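Protein Diedel (Drosophila melanogaster, PDB 3ZZO) acts as a secreted immune cytokine that promotes survival after Sindbis virus infection by suppressing the immune deficiency pathway and limits intestinal stem cell proliferation after bacterial infection. Local coordinates at residues T34-G39 with G62-D67; L8-M13 with I83-R88. All coordinates share one frame; numbering follows the deposited sequence. Where two conformers were deposited one is given.

Interaction 1 of 2, residues T34-G39 with G62-D67; sequences TICADG and GCLSGD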
loop_
_atom_site.group_PDB
_atom_site.type_symbol
_atom_site.label_atom_id
_atom_site.label_comp_id
_atom_site.label_asym_id
_atom_site.label_seq_id
_atom_site.Cartn_x
_atom_site.Cartn_y
_atom_site.Cartn_z
ATOM N N THR A 34 -1.074 1.860 -4.089
ATOM C CA THR A 34 -1.104 0.423 -3.864
ATOM C C THR A 34 -0.047 0.152 -2.811
ATOM O O THR A 34 1.121 0.469 -3.036
ATOM C CB THR A 34 -0.808 -0.351 -5.144
ATOM O OG1 THR A 34 -1.786 -0.002 -6.121
ATOM C CG2 THR A 34 -0.872 -1.823 -4.929
ATOM N N ILE A 35 -0.448 -0.449 -1.684
ATOM C CA ILE A 35 0.437 -0.673 -0.550
ATOM C C ILE A 35 0.588 -2.141 -0.237
ATOM O O ILE A 35 -0.240 -2.981 -0.562
ATOM C CB ILE A 35 -0.092 0.072 0.712
ATOM C CG1 ILE A 35 -1.465 -0.447 1.156
ATOM C CG2 ILE A 35 -0.067 1.569 0.506
ATOM C CD1 ILE A 35 -1.903 0.007 2.538
ATOM N N CYS A 36 1.686 -2.426 0.469
ATOM C CA CYS A 36 1.902 -3.684 1.144
ATOM C C CYS A 36 1.467 -3.575 2.608
ATOM O O CYS A 36 0.969 -2.522 3.042
ATOM C CB CYS A 36 3.376 -4.102 1.022
ATOM S SG CYS A 36 3.956 -4.271 -0.690
ATOM N N ALA A 37 1.648 -4.649 3.364
ATOM C CA ALA A 37 1.162 -4.670 4.756
ATOM C C ALA A 37 1.816 -3.659 5.667
ATOM O O ALA A 37 1.230 -3.305 6.682
ATOM C CB ALA A 37 1.310 -6.080 5.345
ATOM N N ASP A 38 3.001 -3.197 5.303
ATOM C CA ASP A 38 3.695 -2.160 6.053
ATOM C C ASP A 38 3.141 -0.768 5.833
ATOM O O ASP A 38 3.648 0.201 6.405
ATOM C CB ASP A 38 5.202 -2.212 5.781
ATOM C CG ASP A 38 5.591 -1.873 4.355
ATOM O OD1 ASP A 38 4.728 -1.837 3.436
ATOM O OD2 ASP A 38 6.831 -1.673 4.157
ATOM N N GLY A 39 2.096 -0.609 5.029
ATOM C CA GLY A 39 1.512 0.693 4.834
ATOM C C GLY A 39 2.383 1.625 4.021
ATOM O O GLY A 39 2.212 2.859 4.130
ATOM N N GLY A 62 10.372 -13.296 3.926
ATOM C CA GLY A 62 8.924 -13.333 3.895
ATOM C C GLY A 62 8.344 -12.033 3.377
ATOM O O GLY A 62 9.007 -11.294 2.640
ATOM N N CYS A 63 7.127 -11.737 3.799
ATOM C CA CYS A 63 6.432 -10.569 3.319
ATOM C C CYS A 63 6.640 -9.386 4.220
ATOM O O CYS A 63 6.867 -9.512 5.442
ATOM C CB CYS A 63 4.937 -10.831 3.173
ATOM S SG CYS A 63 4.497 -12.321 2.263
ATOM N N LEU A 64 6.551 -8.201 3.655
ATOM C CA LEU A 64 6.423 -6.997 4.461
ATOM C C LEU A 64 5.272 -7.146 5.428
ATOM O O LEU A 64 4.253 -7.742 5.087
ATOM C CB LEU A 64 6.278 -5.760 3.580
ATOM C CG LEU A 64 7.547 -5.446 2.769
ATOM C CD1 LEU A 64 7.223 -4.514 1.618
ATOM C CD2 LEU A 64 8.634 -4.830 3.663
ATOM N N SER A 65 5.436 -6.655 6.646
ATOM C CA SER A 65 4.454 -6.880 7.711
ATOM C C SER A 65 3.894 -5.578 8.247
ATOM O O SER A 65 4.526 -4.545 8.211
ATOM C CB SER A 65 5.106 -7.682 8.855
ATOM O OG SER A 65 6.164 -6.925 9.455
ATOM N N GLY A 66 2.694 -5.683 8.803
ATOM C CA GLY A 66 2.035 -4.558 9.436
ATOM C C GLY A 66 0.540 -4.628 9.274
ATOM O O GLY A 66 -0.004 -5.658 8.893
ATOM N N ASP A 67 -0.137 -3.515 9.522
ATOM C CA ASP A 67 -1.602 -3.498 9.509
ATOM C C ASP A 67 -2.194 -2.671 8.367
ATOM O O ASP A 67 -3.284 -2.102 8.507
ATOM C CB ASP A 67 -2.200 -3.334 10.876
ATOM C CG ASP A 67 -1.884 -2.056 11.483
ATOM O OD1 ASP A 67 -0.812 -1.441 11.216
ATOM O OD2 ASP A 67 -2.632 -1.614 12.419
HETATM O O HOH W 1 2.808 -7.203 2.594
#
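Ala37 and Asp38, the two middle residues of a type I beta turn from Cys36 to Gly39, lie against the extended backbone of Leu64 to Gly66, with Asp38 CA and Gly66 CA 4.5 Å apart. The turn closes with the bond from Gly39 N to Cys36 O and directly follows strand 31-35 of the ferredoxin-like subdomain, while residues 62-67 lead through a loop into helix 69-75. Here the two backbones are held by close packing and one shared water, with no direct hydrogen bond between them. The methyl of Ala37 meets a carbonyl, CB lying 3.4 Å from Leu64 O, and Asp38 CA makes a CA-H...O contact of 3.3 Å with Ser65 O. Gly66 fits where a CB would run into Ala37 O, and its own backbone angles also favour glycine. Leu64 supplies the apolar part. Its CD1 methyl rests 3.9 Å from Cys36 CB, and both methyls lie near the Asp38 carboxylate, whose OD2 is 3.7 Å from CD2. With Asp38 CG placed between the backbone N and carbonyl carbon (chi1 66°), OD1 accepts from Val40 N, two residues on, while OD2 lies against the leucine methyls. Disulfides tie both segments to other parts of the chain, Cys36 to Cys47 and Cys63 to Cys3, and Asp67 forms a salt bridge with Arg74 of the helix. One water completes the join, accepting from Ala37 N and donating to Leu64 O, each at 2.9 Å.

Interaction 2 of 2, residues L8-M13 with I83-R88; sequences LVEFKM and IIKVTR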
loop_
_atom_site.group_PDB
_atom_site.type_symbol
_atom_site.label_atom_id
_atom_site.label_comp_id
_atom_site.label_asym_id
_atom_site.label_seq_id
_atom_site.Cartn_x
_atom_site.Cartn_y
_atom_site.Cartn_z
ATOM N N LEU A 8 -5.335 -1.532 -2.592
ATOM C CA LEU A 8 -5.550 -0.294 -3.343
ATOM C C LEU A 8 -6.269 0.676 -2.440
ATOM O O LEU A 8 -7.385 0.378 -1.984
ATOM C CB LEU A 8 -6.472 -0.578 -4.561
ATOM C CG LEU A 8 -6.090 -1.710 -5.562
ATOM C CD1 LEU A 8 -7.288 -2.129 -6.401
ATOM C CD2 LEU A 8 -4.907 -1.293 -6.407
ATOM N N VAL A 9 -5.678 1.811 -2.134
ATOM C CA VAL A 9 -6.226 2.772 -1.217
ATOM C C VAL A 9 -6.467 4.094 -1.910
ATOM O O VAL A 9 -5.566 4.636 -2.561
ATOM C CB VAL A 9 -5.284 2.992 -0.024
ATOM C CG1 VAL A 9 -5.873 3.979 0.992
ATOM C CG2 VAL A 9 -4.929 1.672 0.654
ATOM N N GLU A 10 -7.692 4.612 -1.804
ATOM C CA GLU A 10 -8.015 5.961 -2.261
ATOM C C GLU A 10 -8.234 6.814 -1.030
ATOM O O GLU A 10 -8.876 6.387 -0.071
ATOM C CB GLU A 10 -9.286 5.977 -3.123
ATOM C CG GLU A 10 -9.138 5.235 -4.403
ATOM C CD GLU A 10 -10.392 5.369 -5.284
ATOM O OE1 GLU A 10 -11.312 6.193 -5.016
ATOM O OE2 GLU A 10 -10.499 4.560 -6.245
ATOM N N PHE A 11 -7.690 8.027 -1.048
ATOM C CA PHE A 11 -7.721 8.855 0.153
ATOM C C PHE A 11 -7.546 10.314 -0.219
ATOM O O PHE A 11 -7.053 10.638 -1.314
ATOM C CB PHE A 11 -6.594 8.423 1.112
ATOM C CG PHE A 11 -5.189 8.599 0.554
ATOM C CD1 PHE A 11 -4.632 7.628 -0.282
ATOM C CD2 PHE A 11 -4.443 9.729 0.858
ATOM C CE1 PHE A 11 -3.373 7.827 -0.809
ATOM C CE2 PHE A 11 -3.164 9.915 0.317
ATOM C CZ PHE A 11 -2.643 8.957 -0.509
ATOM N N LYS A 12 -7.885 11.183 0.701
ATOM C CA LYS A 12 -7.580 12.606 0.602
ATOM C C LYS A 12 -6.598 12.946 1.717
ATOM O O LYS A 12 -6.326 12.130 2.594
ATOM C CB LYS A 12 -8.847 13.449 0.634
ATOM C CG LYS A 12 -9.596 13.354 -0.676
ATOM C CD LYS A 12 -10.975 14.064 -0.680
ATOM C CE LYS A 12 -11.674 13.903 -2.041
ATOM N NZ LYS A 12 -13.079 14.374 -1.973
ATOM N N MET A 13 -6.001 14.127 1.637
ATOM C CA MET A 13 -4.937 14.539 2.553
ATOM C C MET A 13 -5.232 15.932 3.067
ATOM O O MET A 13 -5.515 16.842 2.288
ATOM C CB MET A 13 -3.583 14.610 1.776
ATOM C CG MET A 13 -3.149 13.281 1.230
ATOM S SD MET A 13 -1.621 13.387 0.323
ATOM C CE MET A 13 -0.452 13.530 1.679
ATOM N N ILE A 83 -9.087 8.360 4.654
ATOM C CA ILE A 83 -9.370 7.176 3.828
ATOM C C ILE A 83 -10.757 7.280 3.224
ATOM O O ILE A 83 -11.718 7.591 3.916
ATOM C CB ILE A 83 -9.256 5.885 4.676
ATOM C CG1 ILE A 83 -7.807 5.722 5.210
ATOM C CG2 ILE A 83 -9.753 4.670 3.921
ATOM C CD1 ILE A 83 -6.847 5.306 4.177
ATOM N N ILE A 84 -10.858 6.990 1.935
ATOM C CA ILE A 84 -12.140 6.948 1.229
ATOM C C ILE A 84 -12.524 5.510 0.883
ATOM O O ILE A 84 -13.653 5.121 1.090
ATOM C CB ILE A 84 -12.116 7.812 -0.031
ATOM C CG1 ILE A 84 -11.917 9.273 0.364
ATOM C CG2 ILE A 84 -13.419 7.682 -0.846
ATOM C CD1 ILE A 84 -11.568 10.161 -0.764
ATOM N N LYS A 85 -11.594 4.753 0.306
ATOM C CA LYS A 85 -11.876 3.414 -0.224
ATOM C C LYS A 85 -10.634 2.557 -0.024
ATOM O O LYS A 85 -9.521 3.015 -0.266
ATOM C CB LYS A 85 -12.167 3.596 -1.825
ATOM C CG LYS A 85 -12.641 2.402 -2.511
ATOM C CD LYS A 85 -12.636 2.613 -3.997
ATOM C CE LYS A 85 -13.549 3.690 -4.485
ATOM N NZ LYS A 85 -13.492 4.016 -5.985
ATOM N N VAL A 86 -10.834 1.278 0.340
ATOM C CA VAL A 86 -9.772 0.293 0.393
ATOM C C VAL A 86 -10.240 -0.989 -0.272
ATOM O O VAL A 86 -11.328 -1.483 0.047
ATOM C CB VAL A 86 -9.364 -0.036 1.850
ATOM C CG1 VAL A 86 -8.207 -1.051 1.897
ATOM C CG2 VAL A 86 -8.963 1.240 2.603
ATOM N N THR A 87 -9.467 -1.480 -1.217
ATOM C CA THR A 87 -9.753 -2.739 -1.906
ATOM C C THR A 87 -8.606 -3.699 -1.674
ATOM O O THR A 87 -7.452 -3.391 -1.965
ATOM C CB THR A 87 -9.963 -2.534 -3.412
ATOM O OG1 THR A 87 -10.946 -1.506 -3.595
ATOM C CG2 THR A 87 -10.374 -3.838 -4.087
ATOM N N ARG A 88 -8.945 -4.870 -1.159
ATOM C CA ARG A 88 -7.952 -5.925 -0.922
ATOM C C ARG A 88 -7.750 -6.750 -2.166
ATOM O O ARG A 88 -8.696 -7.278 -2.759
ATOM C CB ARG A 88 -8.390 -6.809 0.218
ATOM C CG ARG A 88 -8.583 -6.066 1.525
ATOM C CD ARG A 88 -9.110 -6.939 2.638
ATOM N NE ARG A 88 -10.471 -7.363 2.373
ATOM C CZ ARG A 88 -11.298 -7.840 3.299
ATOM N NH1 ARG A 88 -10.924 -7.958 4.576
ATOM N NH2 ARG A 88 -12.546 -8.162 2.935
HETATM O O HOH W 2 -9.789 1.039 -3.509
HETATM O O HOH W 3 -12.229 2.320 -7.408
#
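Glu10 lays its side chain beside that of Lys85, the two pointing the same way, bringing the ammonium group up to the carboxylate from above its plane. Lys85 NZ forms a salt bridge with Glu10 OE2 at 3.1 Å and has a weak bond to OE1. The lysine chain bends at chi3 (-63°), which turns CE and NZ toward the carboxylate. The backbone beside this pair illustrates how an antiparallel sheet can absorb an extra residue: a classic beta bulge sets Ile84 and Lys85 together opposite Glu10, whose carbonyl oxygen accepts from Ile84 N at 2.9 Å and from Lys85 N at 3.2 Å, both on the same face of its plane. Before the bulge the pairing is regular, and Leu8 and Thr87 exchange two backbone bonds. A water bridges Leu8 O and Thr87 OG1, while Leu8 CD1, in the conformer given here, approaches Thr87 CB at 4.0 Å on the same face as the salt bridge. At the bulge, Ile84 reaches across the aliphatic chain of Lys12, its CD1 being 3.8 Å from Lys12 CG. The other face is apolar: Ile83 CD1 packs 3.6 Å from Val9 CG1, and Phe11 CB lies beside Ile83 CA. Because Phe11 CG sits between its backbone N and carbonyl carbon (chi1 62°), the ring leads away from Ile83 and meets Phe72 of helix 69-75 edge-to-face. That helix also touches Ile83 through Val73 and Val86 through Ser69, covering this face, while strand 6-13 lies between edge strand 81-89 and strand 31-35, to which Val9 and Phe11 are hydrogen-bonded.

Overall arrangement
Both contacts involve the same antiparallel sheet; their centres, about 15 Å apart, lie on opposite sides of the chain's centre. Interaction 2 pairs strand 6-13 with the edge strand 81-89, whereas interaction 1 begins on strand 31-35, the other neighbour of strand 6-13, and runs into a loop. They meet where strand 31-35 borders strand 6-13: Thr34 OG1 lies 3.4 Å from Leu8 CD2 in the conformer given, and Ile35 CD1 packs 3.9 Å from Val9 CG2. Helix 69-75 provides a second connection, since its Arg74 and Arg75 bind residues of interaction 1 while Phe72 and Val73 pack on interaction 2. Residues 34-39 and 62-67 fall, in sequence, between the paired strands 8-13 and 83-88.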